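PDB 3CCY: putative TetR-family transcriptional regulator from Bordetella parapertussis 12822, which probably binds DNA at cis-regulatory regions as a transcription factor, presumably a repressor, by way of a helix-turn-helix domain. Local coordinates for residues Ala24-Arg29 with Gly38-Ala43; Gln30-Thr35 with Asp56-Val61. One frame throughout, in Å; residues are numbered along the deposited sequence.

Contact 1. Residues Ala24-Arg29 with Gly38-Ala43; sequences AAMFAR and GDIARA
Asp39 meets the selenomethionine Met26 through its CB, which lies 4.0 Å from Met26 SE, the two side chains passing at a slant. The carboxylate is turned to its own helix instead: OD2 accepts from the backbone N of Ser36, just ahead of helix 37-43, and OD1 forms a salt bridge with Arg42 NH2 at 3.1 Å, in the plane of the guanidinium. Ile40 comes next and takes two residues of helix 15-29. Its CG1 packs against Met26 CE at 3.8 Å, and CD1, one bond further out, approaches Phe27 CZ at 4.3 Å, slanted to the ring. CG1 stands beside the backbone N (chi1 -60°), which turns this longer branch toward helix 15-29; Thr35 and Leu51 also touch the Ile40 side chain. The two helices belong to the predicted helix-turn-helix DNA-binding domain of the TetR family, helix 37-43 lying within the motif itself. The axes of segments 24-29 and 38-43 come within 10.9 Å, with 133° between their N-to-C directions, and no hydrogen bond links the segments. Met26 spans the gap with a chain straight through chi2 and then bent at chi3 (-73°), which lays CE over the backbone of Ile40, 3.7 Å from its CA. One turn on from Asp39, Ala43 receives the same methyl: Ala43 CB and Met26 CE are 3.4 Å apart, tighter than usual for two carbons.

Contact 2. Residues Gln30-Thr35 with Asp56-Val61; sequences QGYSET and DSKEAV
Lys58 packs against one face of the Tyr32 ring and with it forms the tight centre of this contact. Its CE sits 3.3 Å from the ring plane, over the centre, as a CH-pi contact. NZ, 4.0 Å from the Tyr32 centroid and 25° off the normal, adds a cation-pi interaction on that face. The lysine reaches so far because its chain is extended throughout, starting with CG anti to the backbone N (chi1 -169°). At its end NZ donates to Tyr32 O over 2.6 Å, standing well above the carbonyl plane; a weaker bond to Thr35 O is less certain. The turn that supplies these carbonyls is itself tied together: Thr35 OG1 donates to Gly31 O at 2.6 Å, and Gly31, with positive phi, ends the run of helix 15-29. Phe27 of that helix meets the Tyr32 ring, while Ile37 touches Lys58. Both segments belong to the TetR-family N-terminal region, the turn just before the predicted helix-turn-helix motif and Lys58 shortly after it.

The Glu59 side is looser. Tyr32 OH rests 3.2 Å from Glu59 CG and close to Glu59 N, but that amide hydrogen serves Ser57 OG, the N-cap of helix 58-81, at 3.0 Å. At the rim is Ser33, whose CB points away from Lys58 and whose OG is hydrogen-bonded to Ser33 OG of the second subunit. The aromatic face and the Tyr32 carbonyl oxygen probably help to stabilise the ammonium charge, and link the turn before helix 37-43 to the start of helix 58-81.

In the fold
From the N terminus the chain runs up helix 15-29, whose last turn supplies the first half of contact 1, and passes straight into the turn 30-35, the first half of contact 2. Helix 37-43 then folds back on helix 15-29, closing the short loop of contact 1. After the rest of the predicted helix-turn-helix motif, the start of helix 58-81 returns to the turn and closes the longer loop of contact 2. The segments alternate, so the two closures cross. Their centres are 8 Å apart, and Phe27 packs on both Tyr32 and Thr35 where they meet. Together they tie three helices of the N-terminal, probably DNA-binding, domain around one turn.

Contact 1. Residues Ala24-Arg29 with Gly38-Ala43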
loop_
_atom_site.group_PDB
_atom_site.type_symbol
_atom_site.label_atom_id
_atom_site.label_comp_id
_atom_site.label_asym_id
_atom_site.label_seq_id
_atom_site.Cartn_x
_atom_site.Cartn_y
_atom_site.Cartn_z
ATOM N N ALA A 24 0.561 2.355 -19.446
ATOM C CA ALA A 24 0.242 2.666 -18.049
ATOM C C ALA A 24 -1.004 1.905 -17.613
ATOM O O ALA A 24 -1.010 1.274 -16.559
ATOM C CB ALA A 24 0.059 4.160 -17.867
ATOM N N ALA A 25 -2.048 1.934 -18.439
ATOM C CA ALA A 25 -3.278 1.213 -18.114
ATOM C C ALA A 25 -3.058 -0.300 -17.923
ATOM O O ALA A 25 -3.550 -0.888 -16.963
ATOM C CB ALA A 25 -4.362 1.491 -19.148
HETATM N N MSE A 26 -2.292 -0.926 -18.809
HETATM C CA MSE A 26 -2.040 -2.360 -18.674
HETATM C C MSE A 26 -1.140 -2.735 -17.497
HETATM O O MSE A 26 -1.443 -3.683 -16.766
HETATM C CB MSE A 26 -1.512 -2.935 -19.976
HETATM C CG MSE A 26 -2.634 -3.234 -20.952
HETATM SE SE MSE A 26 -2.027 -3.955 -22.628
HETATM C CE MSE A 26 -1.278 -2.317 -23.378
ATOM N N PHE A 27 -0.050 -1.986 -17.309
ATOM C CA PHE A 27 0.859 -2.202 -16.179
ATOM C C PHE A 27 0.126 -2.103 -14.838
ATOM O O PHE A 27 0.540 -2.723 -13.847
ATOM C CB PHE A 27 2.006 -1.180 -16.178
ATOM C CG PHE A 27 2.975 -1.298 -17.341
ATOM C CD1 PHE A 27 3.017 -2.426 -18.150
ATOM C CD2 PHE A 27 3.886 -0.274 -17.579
ATOM C CE1 PHE A 27 3.926 -2.515 -19.204
ATOM C CE2 PHE A 27 4.798 -0.352 -18.623
ATOM C CZ PHE A 27 4.817 -1.479 -19.439
ATOM N N ALA A 28 -0.931 -1.284 -14.808
ATOM C CA ALA A 28 -1.722 -1.040 -13.592
ATOM C C ALA A 28 -2.848 -2.061 -13.344
ATOM O O ALA A 28 -3.228 -2.260 -12.190
ATOM C CB ALA A 28 -2.269 0.401 -13.564
ATOM N N ARG A 29 -3.382 -2.698 -14.396
ATOM C CA ARG A 29 -4.310 -3.834 -14.204
ATOM C C ARG A 29 -3.526 -5.125 -13.930
ATOM O O ARG A 29 -3.427 -5.548 -12.777
ATOM C CB ARG A 29 -5.268 -4.061 -15.389
ATOM C CG ARG A 29 -5.862 -2.834 -16.062
ATOM C CD ARG A 29 -6.771 -2.021 -15.144
ATOM N NE ARG A 29 -7.149 -0.753 -15.774
ATOM C CZ ARG A 29 -6.415 0.359 -15.733
ATOM N NH1 ARG A 29 -5.259 0.377 -15.078
ATOM N NH2 ARG A 29 -6.842 1.464 -16.342
ATOM N N GLY A 38 4.185 -6.821 -27.307
ATOM C CA GLY A 38 3.150 -7.196 -28.269
ATOM C C GLY A 38 1.775 -6.720 -27.833
ATOM O O GLY A 38 1.018 -6.177 -28.645
ATOM N N ASP A 39 1.458 -6.931 -26.555
ATOM C CA ASP A 39 0.220 -6.434 -25.934
ATOM C C ASP A 39 0.029 -4.924 -26.150
ATOM O O ASP A 39 -1.064 -4.473 -26.504
ATOM C CB ASP A 39 0.222 -6.728 -24.428
ATOM C CG ASP A 39 0.088 -8.209 -24.108
ATOM O OD1 ASP A 39 -0.504 -8.952 -24.917
ATOM O OD2 ASP A 39 0.560 -8.628 -23.027
ATOM N N ILE A 40 1.102 -4.155 -25.931
ATOM C CA ILE A 40 1.104 -2.705 -26.160
ATOM C C ILE A 40 0.914 -2.367 -27.649
ATOM O O ILE A 40 0.066 -1.440 -27.926
ATOM C CB ILE A 40 2.394 -2.059 -25.589
ATOM C CG1 ILE A 40 2.507 -2.319 -24.055
ATOM C CG2 ILE A 40 2.435 -0.507 -25.894
ATOM C CD1 ILE A 40 4.014 -2.302 -23.587
ATOM N N ALA A 41 1.670 -3.076 -28.521
ATOM C CA ALA A 41 1.602 -2.805 -29.942
ATOM C C ALA A 41 0.159 -2.803 -30.431
ATOM O O ALA A 41 -0.279 -1.849 -31.115
ATOM C CB ALA A 41 2.487 -3.816 -30.713
ATOM N N ARG A 42 -0.593 -3.852 -30.004
ATOM C CA ARG A 42 -1.976 -4.045 -30.431
ATOM C C ARG A 42 -3.015 -3.291 -29.585
ATOM O O ARG A 42 -4.184 -3.223 -29.968
ATOM C CB ARG A 42 -2.305 -5.536 -30.506
ATOM C CG ARG A 42 -1.578 -6.294 -31.642
ATOM C CD ARG A 42 -1.573 -7.802 -31.392
ATOM N NE ARG A 42 -1.160 -8.132 -30.020
ATOM C CZ ARG A 42 -1.995 -8.356 -29.001
ATOM N NH1 ARG A 42 -3.312 -8.306 -29.179
ATOM N NH2 ARG A 42 -1.511 -8.639 -27.796
ATOM N N ALA A 43 -2.602 -2.720 -28.450
ATOM C CA ALA A 43 -3.498 -1.847 -27.688
ATOM C C ALA A 43 -3.592 -0.470 -28.345
ATOM O O ALA A 43 -4.626 0.200 -28.255
ATOM C CB ALA A 43 -3.055 -1.722 -26.236
#

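Contact 2. Residues Gln30-Thr35 with Asp56-Val61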
loop_
_atom_site.group_PDB
_atom_site.type_symbol
_atom_site.label_atom_id
_atom_site.label_comp_id
_atom_site.label_asym_id
_atom_site.label_seq_id
_atom_site.Cartn_x
_atom_site.Cartn_y
_atom_site.Cartn_z
ATOM N N GLN A 30 -2.962 -5.732 -14.985
ATOM C CA GLN A 30 -2.256 -7.025 -14.876
ATOM C C GLN A 30 -0.807 -6.950 -14.398
ATOM O O GLN A 30 -0.259 -7.955 -13.930
ATOM C CB GLN A 30 -2.317 -7.833 -16.182
ATOM C CG GLN A 30 -1.814 -7.119 -17.424
ATOM C CD GLN A 30 -2.950 -6.629 -18.310
ATOM O OE1 GLN A 30 -3.899 -5.988 -17.837
ATOM N NE2 GLN A 30 -2.863 -6.931 -19.602
ATOM N N GLY A 31 -0.189 -5.774 -14.521
ATOM C CA GLY A 31 1.191 -5.581 -14.074
ATOM C C GLY A 31 2.217 -5.577 -15.192
ATOM O O GLY A 31 1.893 -5.812 -16.365
ATOM N N TYR A 32 3.466 -5.332 -14.812
ATOM C CA TYR A 32 4.556 -5.180 -15.770
ATOM C C TYR A 32 4.966 -6.485 -16.465
ATOM O O TYR A 32 4.944 -6.558 -17.694
ATOM C CB TYR A 32 5.762 -4.498 -15.107
ATOM C CG TYR A 32 6.921 -4.243 -16.046
ATOM C CD1 TYR A 32 6.991 -3.068 -16.801
ATOM C CD2 TYR A 32 7.945 -5.180 -16.186
ATOM C CE1 TYR A 32 8.056 -2.832 -17.664
ATOM C CE2 TYR A 32 9.010 -4.954 -17.047
ATOM C CZ TYR A 32 9.061 -3.782 -17.783
ATOM O OH TYR A 32 10.119 -3.568 -18.636
ATOM N N SER A 33 5.339 -7.504 -15.691
ATOM C CA SER A 33 5.779 -8.787 -16.270
ATOM C C SER A 33 4.666 -9.470 -17.057
ATOM O O SER A 33 4.935 -10.203 -18.006
ATOM C CB SER A 33 6.313 -9.732 -15.192
ATOM O OG SER A 33 5.304 -10.035 -14.246
ATOM N N GLU A 34 3.421 -9.212 -16.656
ATOM C CA GLU A 34 2.243 -9.755 -17.329
ATOM C C GLU A 34 1.998 -9.119 -18.704
ATOM O O GLU A 34 1.515 -9.784 -19.622
ATOM C CB GLU A 34 1.008 -9.602 -16.434
ATOM C CG GLU A 34 0.932 -10.611 -15.285
ATOM C CD GLU A 34 0.317 -11.952 -15.706
ATOM O OE1 GLU A 34 1.076 -12.886 -16.073
ATOM O OE2 GLU A 34 -0.932 -12.067 -15.674
ATOM N N THR A 35 2.351 -7.840 -18.834
ATOM C CA THR A 35 2.151 -7.055 -20.060
ATOM C C THR A 35 3.379 -7.142 -20.972
ATOM O O THR A 35 4.486 -6.800 -20.564
ATOM C CB THR A 35 1.884 -5.556 -19.717
ATOM O OG1 THR A 35 0.827 -5.456 -18.757
ATOM C CG2 THR A 35 1.530 -4.747 -20.964
ATOM N N ASP A 56 13.152 2.124 -26.852
ATOM C CA ASP A 56 14.136 1.054 -27.088
ATOM C C ASP A 56 13.774 -0.258 -26.394
ATOM O O ASP A 56 14.273 -1.321 -26.757
ATOM C CB ASP A 56 15.536 1.492 -26.638
ATOM C CG ASP A 56 16.081 2.664 -27.443
ATOM O OD1 ASP A 56 16.850 3.460 -26.849
ATOM O OD2 ASP A 56 15.752 2.792 -28.650
ATOM N N SER A 57 12.911 -0.179 -25.393
ATOM C CA SER A 57 12.598 -1.335 -24.574
ATOM C C SER A 57 11.267 -1.139 -23.856
ATOM O O SER A 57 10.730 -0.031 -23.803
ATOM C CB SER A 57 13.734 -1.574 -23.565
ATOM O OG SER A 57 13.391 -2.550 -22.588
ATOM N N LYS A 58 10.743 -2.237 -23.325
ATOM C CA LYS A 58 9.622 -2.236 -22.407
ATOM C C LYS A 58 10.013 -1.439 -21.153
ATOM O O LYS A 58 9.197 -0.693 -20.599
ATOM C CB LYS A 58 9.278 -3.687 -22.071
ATOM C CG LYS A 58 7.979 -3.932 -21.333
ATOM C CD LYS A 58 7.870 -5.422 -21.002
ATOM C CE LYS A 58 7.013 -5.649 -19.765
ATOM N NZ LYS A 58 6.992 -7.074 -19.273
ATOM N N GLU A 59 11.273 -1.584 -20.727
ATOM C CA GLU A 59 11.812 -0.842 -19.575
ATOM C C GLU A 59 11.873 0.654 -19.839
ATOM O O GLU A 59 11.661 1.448 -18.924
ATOM C CB GLU A 59 13.206 -1.346 -19.189
ATOM C CG GLU A 59 13.264 -2.817 -18.811
ATOM C CD GLU A 59 14.657 -3.270 -18.404
ATOM O OE1 GLU A 59 15.607 -3.127 -19.215
ATOM O OE2 GLU A 59 14.798 -3.786 -17.271
ATOM N N ALA A 60 12.163 1.027 -21.086
ATOM C CA ALA A 60 12.206 2.427 -21.510
ATOM C C ALA A 60 10.824 3.082 -21.401
ATOM O O ALA A 60 10.706 4.219 -20.932
ATOM C CB ALA A 60 12.748 2.541 -22.938
ATOM N N VAL A 61 9.787 2.358 -21.829
ATOM C CA VAL A 61 8.400 2.803 -21.657
ATOM C C VAL A 61 8.103 3.037 -20.179
ATOM O O VAL A 61 7.599 4.087 -19.817
ATOM C CB VAL A 61 7.385 1.804 -22.270
ATOM C CG1 VAL A 61 5.957 2.300 -22.080
ATOM C CG2 VAL A 61 7.676 1.591 -23.755
#